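Local atomic coordinates of putative large adhesion protein (Lap) involved in biofilm formation (Marinobacter hydrocarbonoclasticus ATCC 49840, PDB entry 6M8M), a protein that probably mediates bacterial adhesion in biofilm formation by binding sugars such as glucose through a calcium-dependent PA14 domain. Residues Ser84-Phe96 against Thr106-Leu118. Numbering follows the deposited sequence. Where two conformers were deposited one is given.
Sequences SGDLGGNGKVQSF and TDPENSSDAIVKL. With CA (calcium ion), chain C; CA (calcium ion), chain D.
Gln94, on the short helix 92-96, meets Asp107, and Asn90, just before the helix, meets Asn110, both in a calcium-binding loop of this PA14 beta-sandwich domain. One calcium ion is held by Asp107 OD1, Pro108 O and Asn110 OD1, and four waters complete its shell; Asp113 binds a second through OD1 and OD2. The Gln94 chain bends at chi2 (82°), which turns its amide toward Asp107. Gln94 NE2 then donates to Asp107 OD1 at 3.0 Å, from above the carboxylate plane, and the two flat groups stand nearly perpendicular. That oxygen therefore serves both the metal and the amide. Asn110 instead splits the work between the two ends of its amide. OD1 binds calcium, while Asn110 ND2 gives Asn90 OD1 a fairly straight bond of 3.0 Å. The metal bond and the hydrogen bond together fix which way the Asn110 amide is turned. On the inner side, against Tyr42 of strand 38-45, Val93 CG1 meets Pro108 CG tip to tip at 3.9 Å.

Further along, Ser111 N donates to Gly88 O (2.8 Å). With chi1 at 178°, Leu87 extends over Ala114, its CG 3.8 Å from Ala114 CB. Nearer the glucose site, Asp86 OD1 accepts from Gly184 N. A water bridges Asp86 OD2 to Ser111 O, donating to both at 2.7 and 2.8 Å.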
loop_
_atom_site.group_PDB
_atom_site.type_symbol
_atom_site.label_atom_id
_atom_site.label_comp_id
_atom_site.label_asym_id
_atom_site.label_seq_id
_atom_site.Cartn_x
_atom_site.Cartn_y
_atom_site.Cartn_z
ATOM N N SER A 84 3.113 -16.454 2.804
ATOM C CA SER A 84 2.003 -17.284 3.263
ATOM C C SER A 84 2.028 -17.338 4.780
ATOM O O SER A 84 2.994 -16.952 5.420
ATOM C CB SER A 84 2.096 -18.701 2.686
ATOM O OG SER A 84 1.914 -18.692 1.283
ATOM N N GLY A 85 0.930 -17.806 5.365
ATOM C CA GLY A 85 0.849 -17.890 6.805
ATOM C C GLY A 85 0.514 -16.593 7.496
ATOM O O GLY A 85 0.872 -16.423 8.673
ATOM N N ASP A 86 -0.150 -15.671 6.786
ATOM C CA ASP A 86 -0.619 -14.382 7.268
ATOM C C ASP A 86 0.470 -13.318 7.235
ATOM O O ASP A 86 1.561 -13.512 7.790
ATOM C CB ASP A 86 -1.157 -14.416 8.705
ATOM C CG ASP A 86 -2.210 -15.480 8.952
ATOM O OD1 ASP A 86 -2.917 -15.912 8.014
ATOM O OD2 ASP A 86 -2.357 -15.874 10.128
ATOM N N LEU A 87 0.169 -12.159 6.648
ATOM C CA LEU A 87 1.093 -11.036 6.742
ATOM C C LEU A 87 1.390 -10.688 8.191
ATOM O O LEU A 87 2.503 -10.260 8.511
ATOM C CB LEU A 87 0.519 -9.831 6.006
ATOM C CG LEU A 87 1.357 -8.564 6.053
ATOM C CD1 LEU A 87 2.788 -8.823 5.597
ATOM C CD2 LEU A 87 0.727 -7.494 5.174
ATOM N N GLY A 88 0.416 -10.871 9.082
ATOM C CA GLY A 88 0.608 -10.613 10.489
ATOM C C GLY A 88 1.295 -11.705 11.277
ATOM O O GLY A 88 1.462 -11.572 12.493
ATOM N N GLY A 89 1.712 -12.780 10.638
ATOM C CA GLY A 89 2.389 -13.851 11.340
ATOM C C GLY A 89 3.806 -13.490 11.736
ATOM O O GLY A 89 4.413 -12.550 11.236
ATOM N N ASN A 90 4.372 -14.283 12.648
ATOM C CA ASN A 90 5.720 -14.017 13.142
ATOM C C ASN A 90 6.708 -13.942 11.981
ATOM O O ASN A 90 6.783 -14.855 11.158
ATOM C CB ASN A 90 6.129 -15.113 14.130
ATOM C CG ASN A 90 7.255 -14.677 15.066
ATOM O OD1 ASN A 90 7.251 -13.590 15.627
ATOM N ND2 ASN A 90 8.212 -15.576 15.274
ATOM N N GLY A 91 7.460 -12.847 11.922
ATOM C CA GLY A 91 8.463 -12.635 10.903
ATOM C C GLY A 91 7.936 -12.312 9.525
ATOM O O GLY A 91 8.732 -12.107 8.609
ATOM N N LYS A 92 6.622 -12.251 9.338
ATOM C CA LYS A 92 6.077 -12.219 7.981
ATOM C C LYS A 92 6.145 -10.838 7.335
ATOM O O LYS A 92 6.436 -10.738 6.138
ATOM C CB LYS A 92 4.660 -12.811 7.960
ATOM C CG LYS A 92 4.634 -14.306 8.249
ATOM C CD LYS A 92 5.202 -15.092 7.063
ATOM C CE LYS A 92 5.406 -16.567 7.368
ATOM N NZ LYS A 92 4.218 -17.215 7.952
ATOM N N VAL A 93 5.908 -9.758 8.079
ATOM C CA VAL A 93 6.006 -8.443 7.453
ATOM C C VAL A 93 7.448 -8.190 7.030
ATOM O O VAL A 93 7.700 -7.574 5.988
ATOM C CB VAL A 93 5.436 -7.312 8.333
ATOM C CG1 VAL A 93 6.200 -7.132 9.618
ATOM C CG2 VAL A 93 5.412 -6.013 7.537
ATOM N N GLN A 94 8.419 -8.684 7.801
ATOM C CA GLN A 94 9.817 -8.523 7.421
ATOM C C GLN A 94 10.087 -9.208 6.084
ATOM O O GLN A 94 10.692 -8.615 5.183
ATOM C CB GLN A 94 10.723 -9.075 8.519
ATOM C CG GLN A 94 10.754 -8.240 9.793
ATOM C CD GLN A 94 9.601 -8.490 10.745
ATOM O OE1 GLN A 94 8.812 -9.418 10.585
ATOM N NE2 GLN A 94 9.517 -7.656 11.766
ATOM N N SER A 95 9.625 -10.445 5.923
ATOM C CA SER A 95 9.808 -11.129 4.647
ATOM C C SER A 95 9.052 -10.427 3.526
ATOM O O SER A 95 9.573 -10.264 2.414
ATOM C CB SER A 95 9.356 -12.579 4.777
ATOM O OG SER A 95 10.155 -13.277 5.715
ATOM N N PHE A 96 7.815 -10.003 3.805
ATOM C CA PHE A 96 6.969 -9.347 2.805
ATOM C C PHE A 96 7.625 -8.117 2.214
ATOM O O PHE A 96 7.561 -7.912 1.000
ATOM C CB PHE A 96 5.652 -9.001 3.517
ATOM C CG PHE A 96 4.631 -8.203 2.733
ATOM C CD1 PHE A 96 3.715 -8.838 1.908
ATOM C CD2 PHE A 96 4.484 -6.854 2.958
ATOM C CE1 PHE A 96 2.715 -8.130 1.282
ATOM C CE2 PHE A 96 3.483 -6.132 2.336
ATOM C CZ PHE A 96 2.591 -6.786 1.504
ATOM N N THR A 106 10.444 -1.097 14.153
ATOM C CA THR A 106 10.378 -2.103 15.197
ATOM C C THR A 106 9.795 -3.344 14.543
ATOM O O THR A 106 9.297 -3.292 13.411
ATOM C CB THR A 106 9.510 -1.625 16.367
ATOM O OG1 THR A 106 9.679 -2.515 17.475
ATOM C CG2 THR A 106 8.048 -1.564 15.991
ATOM N N ASP A 107 9.820 -4.457 15.266
ATOM C CA ASP A 107 9.080 -5.650 14.867
ATOM C C ASP A 107 7.683 -5.515 15.458
ATOM O O ASP A 107 7.527 -5.630 16.686
ATOM C CB ASP A 107 9.764 -6.900 15.382
ATOM C CG ASP A 107 9.040 -8.178 14.991
ATOM O OD1 ASP A 107 7.973 -8.096 14.335
ATOM O OD2 ASP A 107 9.533 -9.286 15.324
ATOM N N PRO A 108 6.666 -5.212 14.666
ATOM C CA PRO A 108 5.329 -5.018 15.233
ATOM C C PRO A 108 4.763 -6.321 15.770
ATOM O O PRO A 108 5.165 -7.410 15.377
ATOM C CB PRO A 108 4.514 -4.507 14.044
ATOM C CG PRO A 108 5.184 -5.121 12.859
ATOM C CD PRO A 108 6.662 -5.197 13.192
ATOM N N GLU A 109 3.810 -6.198 16.683
ATOM C CA GLU A 109 3.153 -7.378 17.224
ATOM C C GLU A 109 2.521 -8.191 16.105
ATOM O O GLU A 109 2.137 -7.655 15.060
ATOM C CB GLU A 109 2.091 -6.956 18.240
ATOM C CG GLU A 109 0.912 -6.242 17.626
ATOM C CD GLU A 109 0.095 -5.461 18.645
ATOM O OE1 GLU A 109 0.550 -4.377 19.077
ATOM O OE2 GLU A 109 -0.998 -5.927 19.016
ATOM N N ASN A 110 2.445 -9.495 16.323
ATOM C CA ASN A 110 1.812 -10.396 15.373
ATOM C C ASN A 110 0.290 -10.370 15.526
ATOM O O ASN A 110 -0.244 -10.076 16.598
ATOM C CB ASN A 110 2.308 -11.815 15.608
ATOM C CG ASN A 110 3.814 -11.932 15.472
ATOM O OD1 ASN A 110 4.448 -11.169 14.742
ATOM N ND2 ASN A 110 4.399 -12.875 16.184
ATOM N N SER A 111 -0.416 -10.679 14.438
ATOM C CA SER A 111 -1.867 -10.631 14.457
ATOM C C SER A 111 -2.437 -11.429 13.297
ATOM O O SER A 111 -1.723 -11.841 12.383
ATOM C CB SER A 111 -2.367 -9.189 14.388
ATOM O OG SER A 111 -1.928 -8.557 13.189
ATOM N N SER A 112 -3.757 -11.610 13.332
ATOM C CA SER A 112 -4.451 -12.370 12.299
ATOM C C SER A 112 -4.475 -11.633 10.969
ATOM O O SER A 112 -4.374 -12.260 9.905
ATOM C CB SER A 112 -5.880 -12.664 12.761
ATOM O OG SER A 112 -6.613 -11.472 12.987
ATOM N N ASP A 113 -4.678 -10.319 11.002
ATOM C CA ASP A 113 -4.882 -9.481 9.834
ATOM C C ASP A 113 -3.859 -8.352 9.884
ATOM O O ASP A 113 -3.289 -8.044 10.933
ATOM C CB ASP A 113 -6.292 -8.881 9.816
ATOM C CG ASP A 113 -7.416 -9.927 9.698
ATOM O OD1 ASP A 113 -7.438 -10.919 10.470
ATOM O OD2 ASP A 113 -8.303 -9.757 8.833
ATOM N N ALA A 114 -3.668 -7.660 8.766
ATOM C CA ALA A 114 -2.665 -6.603 8.733
ATOM C C ALA A 114 -3.039 -5.563 7.695
ATOM O O ALA A 114 -3.644 -5.871 6.671
ATOM C CB ALA A 114 -1.290 -7.180 8.419
ATOM N N ILE A 115 -2.633 -4.324 7.963
ATOM C CA ILE A 115 -2.917 -3.183 7.101
ATOM C C ILE A 115 -1.612 -2.449 6.843
ATOM O O ILE A 115 -0.811 -2.251 7.771
ATOM C CB ILE A 115 -3.924 -2.232 7.779
ATOM C CG1 ILE A 115 -5.283 -2.913 7.964
ATOM C CG2 ILE A 115 -4.088 -0.944 6.999
ATOM C CD1 ILE A 115 -6.170 -2.253 8.989
ATOM N N VAL A 116 -1.413 -2.010 5.597
ATOM C CA VAL A 116 -0.287 -1.151 5.239
ATOM C C VAL A 116 -0.839 0.118 4.615
ATOM O O VAL A 116 -1.744 0.066 3.771
ATOM C CB VAL A 116 0.660 -1.857 4.251
ATOM C CG1 VAL A 116 1.770 -0.917 3.796
ATOM C CG2 VAL A 116 1.221 -3.115 4.864
ATOM N N LYS A 117 -0.287 1.259 5.015
ATOM C CA LYS A 117 -0.576 2.540 4.392
ATOM C C LYS A 117 0.718 3.138 3.887
ATOM O O LYS A 117 1.739 3.096 4.578
ATOM C CB LYS A 117 -1.238 3.461 5.394
ATOM C CG LYS A 117 -1.527 4.842 4.870
ATOM C CD LYS A 117 -2.357 5.605 5.890
ATOM C CE LYS A 117 -2.532 7.055 5.519
ATOM N NZ LYS A 117 -3.360 7.732 6.563
ATOM N N LEU A 118 0.676 3.670 2.684
ATOM C CA LEU A 118 1.816 4.329 2.065
ATOM C C LEU A 118 1.385 5.708 1.615
ATOM O O LEU A 118 0.357 5.846 0.954
ATOM C CB LEU A 118 2.303 3.519 0.857
ATOM C CG LEU A 118 2.944 2.172 1.204
ATOM C CD1 LEU A 118 2.842 1.201 0.045
ATOM C CD2 LEU A 118 4.405 2.368 1.580
HETATM CA CA CA C . 5.969 -9.401 14.412
HETATM CA CA CA D . -8.986 -12.162 9.068
HETATM O O HOH W 1 -1.278 -14.578 12.210
HETATM O O HOH W 2 -2.379 -11.097 8.262
HETATM O O HOH W 3 7.718 -11.151 14.467
HETATM O O HOH W 4 6.528 -9.817 12.115
HETATM O O HOH W 5 11.489 -5.558 12.079
HETATM O O HOH W 6 4.136 -8.556 13.038
HETATM O O HOH W 7 6.278 -9.736 16.764
HETATM O O HOH W 8 -9.899 -14.090 7.837
#